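Local coordinates for hypothetical protein PH1897 (PDB 1VDW), which probably hydrolyses fructose 1,6-bisphosphate to fructose 6-phosphate and phosphate with the help of magnesium, as a homodimer of the inositol monophosphatase superfamily, at residues S102-H107 with D201-V206; P111-I116 with L124-P129. All blocks are in the same frame, centred on the assembly; numbering follows the deposited sequence.

Interaction 1 of 2, residues S102-H107 with D201-V206; sequences SVAIFH and DIAAGV
A104 and A203 meet methyl to methyl, CB to CB at 3.6 Å, while A204 flanks the same methyl, its CB 4.3 Å from A104 CB. The A204 methyl is itself wedged against the strand, with CB 3.5 Å from the carbonyl O of V103 and only 3.1 Å from S102 OG. Small methyl groups suit these places, where the helix axis comes within 6.3 Å of the strand axis and crosses it steeply, at 72°.

S102 contributes the polar half of the contact. Its OG stands anti to the backbone N (chi1 175°), which carries the hydroxyl toward the helix, where it bonds two waters. One water donates to S102 OG and to the carbonyl O of D201, and accepts a bond from G205 N, 2.8 Å from the water oxygen. It thus stands in for the helical bond missing between G205 N and D201 O, where the helix is kinked. The second water accepts a bond from S102 OG, 2.7 Å from its oxygen, and is held weakly by A204 N, the other amide that the kink deprives of its helical partner.

The side chain of D201 leaves its backbone on the far side from the strand, and its carboxylate lies near E68 and D84, with which it is predicted to bind catalytic magnesium; R198 N holds its OD2. Strand 100-107 lies between strands 79-84 and 110-118, and helix 199-211 packs on this sheet beside helix 175-184, with A203 also reaching V82 and A204 reaching I116.

Interaction 2 of 2, residues P111-I116 with L124-P129; sequences PIYAFI and LYEGIP
Y113 swings its ring toward the neighbouring strand, where its OH donates a hydrogen bond to E126 OE1 at 2.7 Å. The carboxylate plane stands almost upright to the ring, 86° apart, with OE1 at the ring edge, using the lone pair that points away from OE2. E126 OE2 forms a salt bridge with R7, so an acid suits this buried place, where both oxygens have partners. At the same ring edge lies the apolar CG1 of I128, 4.1 Å from Y113 CD1.

F115 slants past L124, whose CD1 touches F115 CD1 at 3.7 Å; with CG between the backbone N and the carbonyl carbon (chi1 80°), the ring leads away from the partner strand. On the opposite face, where apolar I116 suits the cover of helices 175-184 and 199-211, I116 and Y125 meet CB to CB at 4.2 Å. The Y125 OH bonds E118 and R184.

I116 and Y125 exchange two backbone bonds, as do A114 and G127. Such pairing makes an antiparallel beta hairpin; strand 110-118 also carries a classic bulge on its other side, where I112 and Y113 both face I105 of strand 100-107, in a sheet set between helices as in inositol monophosphatases.

How the interactions relate
Interactions 1 and 2 have centres about 7 Å apart and share one sheet, in which strands 100-107 and 110-118 are neighbours. V103 O and F115 N, 2.9 Å apart, and I105 N and Y113 O, 2.7 Å apart, probably join the two as hydrogen bonds. Along the chain the hairpin of interaction 2 follows directly on 102-107, inside the long loop that interaction 1 closes when helix 199-211 returns to the sheet. Interaction 2 joins two adjacent strands; interaction 1 brings the helix carrying D201 to the strand next to 79-84, which ends at D84, a fellow predicted magnesium ligand. I116 of interaction 2 is about 7 Å from D87, side chain to side chain.

Interaction 1 of 2, residues S102-H107 with D201-V206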
loop_
_atom_site.group_PDB
_atom_site.type_symbol
_atom_site.label_atom_id
_atom_site.label_comp_id
_atom_site.label_asym_id
_atom_site.label_seq_id
_atom_site.Cartn_x
_atom_site.Cartn_y
_atom_site.Cartn_z
ATOM N N SER A 102 -10.460 -4.765 -12.421
ATOM C CA SER A 102 -9.705 -4.496 -13.648
ATOM C C SER A 102 -10.392 -5.123 -14.860
ATOM O O SER A 102 -10.612 -6.334 -14.887
ATOM C CB SER A 102 -8.289 -5.068 -13.496
ATOM O OG SER A 102 -7.532 -4.941 -14.685
ATOM N N VAL A 103 -10.722 -4.304 -15.856
ATOM C CA VAL A 103 -11.400 -4.792 -17.057
ATOM C C VAL A 103 -10.818 -4.185 -18.328
ATOM O O VAL A 103 -10.713 -2.967 -18.446
ATOM C CB VAL A 103 -12.912 -4.442 -17.024
ATOM C CG1 VAL A 103 -13.565 -4.798 -18.355
ATOM C CG2 VAL A 103 -13.599 -5.180 -15.896
ATOM N N ALA A 104 -10.442 -5.041 -19.277
ATOM C CA ALA A 104 -9.918 -4.590 -20.564
ATOM C C ALA A 104 -10.825 -5.173 -21.651
ATOM O O ALA A 104 -11.116 -6.371 -21.650
ATOM C CB ALA A 104 -8.489 -5.068 -20.757
ATOM N N ILE A 105 -11.273 -4.310 -22.557
ATOM C CA ILE A 105 -12.171 -4.700 -23.646
ATOM C C ILE A 105 -11.448 -4.681 -24.979
ATOM O O ILE A 105 -10.836 -3.679 -25.354
ATOM C CB ILE A 105 -13.360 -3.735 -23.761
ATOM C CG1 ILE A 105 -14.003 -3.522 -22.390
ATOM C CG2 ILE A 105 -14.373 -4.277 -24.760
ATOM C CD1 ILE A 105 -14.654 -4.739 -21.815
ATOM N N PHE A 106 -11.548 -5.782 -25.713
ATOM C CA PHE A 106 -10.880 -5.883 -27.003
ATOM C C PHE A 106 -11.841 -6.085 -28.155
ATOM O O PHE A 106 -12.739 -6.928 -28.085
ATOM C CB PHE A 106 -9.892 -7.050 -26.980
ATOM C CG PHE A 106 -8.734 -6.839 -26.053
ATOM C CD1 PHE A 106 -7.538 -6.317 -26.529
ATOM C CD2 PHE A 106 -8.847 -7.128 -24.693
ATOM C CE1 PHE A 106 -6.471 -6.089 -25.673
ATOM C CE2 PHE A 106 -7.780 -6.901 -23.828
ATOM C CZ PHE A 106 -6.592 -6.383 -24.318
ATOM N N HIS A 107 -11.650 -5.303 -29.208
ATOM C CA HIS A 107 -12.455 -5.466 -30.395
ATOM C C HIS A 107 -11.601 -6.409 -31.197
ATOM O O HIS A 107 -10.745 -5.969 -31.955
ATOM C CB HIS A 107 -12.636 -4.173 -31.179
ATOM C CG HIS A 107 -13.509 -4.365 -32.380
ATOM N ND1 HIS A 107 -13.647 -3.421 -33.378
ATOM C CD2 HIS A 107 -14.262 -5.425 -32.748
ATOM C CE1 HIS A 107 -14.453 -3.910 -34.314
ATOM N NE2 HIS A 107 -14.835 -5.112 -33.959
ATOM N N ASP A 201 -4.334 -10.146 -14.966
ATOM C CA ASP A 201 -3.921 -9.225 -13.910
ATOM C C ASP A 201 -3.494 -7.868 -14.445
ATOM O O ASP A 201 -3.747 -6.833 -13.826
ATOM C CB ASP A 201 -2.718 -9.775 -13.132
ATOM C CG ASP A 201 -3.037 -11.018 -12.340
ATOM O OD1 ASP A 201 -4.103 -11.065 -11.694
ATOM O OD2 ASP A 201 -2.194 -11.945 -12.343
ATOM N N ILE A 202 -2.850 -7.878 -15.605
ATOM C CA ILE A 202 -2.290 -6.659 -16.164
ATOM C C ILE A 202 -2.934 -6.010 -17.375
ATOM O O ILE A 202 -2.575 -4.892 -17.726
ATOM C CB ILE A 202 -0.808 -6.883 -16.530
ATOM C CG1 ILE A 202 -0.704 -7.930 -17.645
ATOM C CG2 ILE A 202 -0.032 -7.354 -15.305
ATOM C CD1 ILE A 202 0.685 -8.069 -18.234
ATOM N N ALA A 203 -3.875 -6.690 -18.016
ATOM C CA ALA A 203 -4.476 -6.151 -19.226
ATOM C C ALA A 203 -4.938 -4.700 -19.153
ATOM O O ALA A 203 -4.491 -3.862 -19.933
ATOM C CB ALA A 203 -5.622 -7.047 -19.680
ATOM N N ALA A 204 -5.827 -4.393 -18.218
ATOM C CA ALA A 204 -6.331 -3.031 -18.110
ATOM C C ALA A 204 -5.233 -2.038 -17.738
ATOM O O ALA A 204 -5.158 -0.944 -18.293
ATOM C CB ALA A 204 -7.464 -2.968 -17.090
ATOM N N GLY A 205 -4.386 -2.423 -16.792
ATOM C CA GLY A 205 -3.311 -1.548 -16.364
ATOM C C GLY A 205 -2.371 -1.202 -17.497
ATOM O O GLY A 205 -1.899 -0.073 -17.594
ATOM N N VAL A 206 -2.098 -2.174 -18.361
ATOM C CA VAL A 206 -1.206 -1.936 -19.489
ATOM C C VAL A 206 -1.852 -0.977 -20.488
ATOM O O VAL A 206 -1.204 -0.050 -20.976
ATOM C CB VAL A 206 -0.839 -3.260 -20.192
ATOM C CG1 VAL A 206 -0.131 -2.979 -21.513
ATOM C CG2 VAL A 206 0.068 -4.083 -19.290
HETATM O O HOH W 1 -4.774 -4.471 -14.873
HETATM O O HOH W 2 -7.550 -6.888 -16.610
#

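Interaction 2 of 2, residues P111-I116 with L124-P129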
loop_
_atom_site.group_PDB
_atom_site.type_symbol
_atom_site.label_atom_id
_atom_site.label_comp_id
_atom_site.label_asym_id
_atom_site.label_seq_id
_atom_site.Cartn_x
_atom_site.Cartn_y
_atom_site.Cartn_z
ATOM N N PRO A 111 -7.398 -3.535 -28.433
ATOM C CA PRO A 111 -7.943 -2.934 -27.213
ATOM C C PRO A 111 -8.637 -1.604 -27.510
ATOM O O PRO A 111 -8.057 -0.704 -28.125
ATOM C CB PRO A 111 -6.718 -2.785 -26.315
ATOM C CG PRO A 111 -5.590 -2.628 -27.285
ATOM C CD PRO A 111 -5.935 -3.399 -28.513
ATOM N N ILE A 112 -9.897 -1.491 -27.101
ATOM C CA ILE A 112 -10.659 -0.273 -27.352
ATOM C C ILE A 112 -11.069 0.474 -26.092
ATOM O O ILE A 112 -11.431 1.644 -26.158
ATOM C CB ILE A 112 -11.930 -0.569 -28.183
ATOM C CG1 ILE A 112 -12.788 -1.621 -27.475
ATOM C CG2 ILE A 112 -11.535 -1.052 -29.576
ATOM C CD1 ILE A 112 -14.158 -1.813 -28.091
ATOM N N TYR A 113 -10.997 -0.194 -24.945
ATOM C CA TYR A 113 -11.379 0.434 -23.688
ATOM C C TYR A 113 -10.944 -0.424 -22.515
ATOM O O TYR A 113 -10.947 -1.648 -22.592
ATOM C CB TYR A 113 -12.898 0.610 -23.636
ATOM C CG TYR A 113 -13.422 1.183 -22.339
ATOM C CD1 TYR A 113 -13.197 2.514 -22.004
ATOM C CD2 TYR A 113 -14.151 0.394 -21.456
ATOM C CE1 TYR A 113 -13.692 3.047 -20.815
ATOM C CE2 TYR A 113 -14.649 0.913 -20.270
ATOM C CZ TYR A 113 -14.417 2.238 -19.956
ATOM O OH TYR A 113 -14.921 2.748 -18.782
ATOM N N ALA A 114 -10.570 0.236 -21.429
ATOM C CA ALA A 114 -10.183 -0.461 -20.219
ATOM C C ALA A 114 -10.464 0.440 -19.036
ATOM O O ALA A 114 -10.430 1.670 -19.152
ATOM C CB ALA A 114 -8.703 -0.817 -20.255
ATOM N N PHE A 115 -10.779 -0.166 -17.901
ATOM C CA PHE A 115 -11.000 0.619 -16.702
ATOM C C PHE A 115 -10.518 -0.152 -15.495
ATOM O O PHE A 115 -10.440 -1.385 -15.498
ATOM C CB PHE A 115 -12.485 1.021 -16.535
ATOM C CG PHE A 115 -13.378 -0.062 -15.979
ATOM C CD1 PHE A 115 -13.469 -0.280 -14.605
ATOM C CD2 PHE A 115 -14.168 -0.828 -16.828
ATOM C CE1 PHE A 115 -14.339 -1.243 -14.088
ATOM C CE2 PHE A 115 -15.039 -1.791 -16.317
ATOM C CZ PHE A 115 -15.124 -1.996 -14.947
ATOM N N ILE A 116 -10.136 0.611 -14.484
ATOM C CA ILE A 116 -9.707 0.067 -13.210
ATOM C C ILE A 116 -10.458 0.893 -12.178
ATOM O O ILE A 116 -10.395 2.124 -12.189
ATOM C CB ILE A 116 -8.182 0.223 -12.991
ATOM C CG1 ILE A 116 -7.432 -0.738 -13.917
ATOM C CG2 ILE A 116 -7.819 -0.064 -11.523
ATOM C CD1 ILE A 116 -5.929 -0.509 -13.964
ATOM N N LEU A 124 -12.179 6.055 -10.630
ATOM C CA LEU A 124 -12.381 5.275 -11.838
ATOM C C LEU A 124 -11.337 5.693 -12.861
ATOM O O LEU A 124 -11.361 6.826 -13.349
ATOM C CB LEU A 124 -13.781 5.486 -12.431
ATOM C CG LEU A 124 -14.025 4.723 -13.745
ATOM C CD1 LEU A 124 -13.918 3.228 -13.501
ATOM C CD2 LEU A 124 -15.400 5.066 -14.311
ATOM N N TYR A 125 -10.398 4.793 -13.150
ATOM C CA TYR A 125 -9.364 5.044 -14.148
ATOM C C TYR A 125 -9.874 4.444 -15.449
ATOM O O TYR A 125 -10.378 3.317 -15.462
ATOM C CB TYR A 125 -8.056 4.332 -13.795
ATOM C CG TYR A 125 -7.399 4.758 -12.508
ATOM C CD1 TYR A 125 -6.322 5.641 -12.515
ATOM C CD2 TYR A 125 -7.826 4.241 -11.283
ATOM C CE1 TYR A 125 -5.676 5.994 -11.326
ATOM C CE2 TYR A 125 -7.191 4.586 -10.097
ATOM C CZ TYR A 125 -6.121 5.458 -10.127
ATOM O OH TYR A 125 -5.483 5.784 -8.948
ATOM N N GLU A 126 -9.736 5.192 -16.536
ATOM C CA GLU A 126 -10.173 4.711 -17.836
ATOM C C GLU A 126 -9.093 4.926 -18.878
ATOM O O GLU A 126 -8.373 5.924 -18.856
ATOM C CB GLU A 126 -11.450 5.429 -18.280
ATOM C CG GLU A 126 -12.642 5.187 -17.380
ATOM C CD GLU A 126 -13.856 5.970 -17.828
ATOM O OE1 GLU A 126 -14.745 5.382 -18.484
ATOM O OE2 GLU A 126 -13.908 7.180 -17.534
ATOM N N GLY A 127 -8.986 3.970 -19.790
ATOM C CA GLY A 127 -8.016 4.061 -20.859
ATOM C C GLY A 127 -8.755 3.890 -22.166
ATOM O O GLY A 127 -9.473 2.909 -22.360
ATOM N N ILE A 128 -8.599 4.866 -23.052
ATOM C CA ILE A 128 -9.253 4.827 -24.350
ATOM C C ILE A 128 -8.179 5.027 -25.406
ATOM O O ILE A 128 -7.782 6.155 -25.695
ATOM C CB ILE A 128 -10.306 5.946 -24.480
ATOM C CG1 ILE A 128 -11.292 5.865 -23.312
ATOM C CG2 ILE A 128 -11.036 5.814 -25.814
ATOM C CD1 ILE A 128 -12.274 7.027 -23.240
ATOM N N PRO A 129 -7.673 3.923 -25.976
ATOM C CA PRO A 129 -6.633 4.012 -27.003
ATOM C C PRO A 129 -7.035 4.968 -28.119
ATOM O O PRO A 129 -8.145 4.891 -28.648
ATOM C CB PRO A 129 -6.503 2.571 -27.482
ATOM C CG PRO A 129 -6.791 1.788 -26.228
ATOM C CD PRO A 129 -7.994 2.514 -25.677
HETATM O O HOH W 3 -10.734 3.025 -28.383
#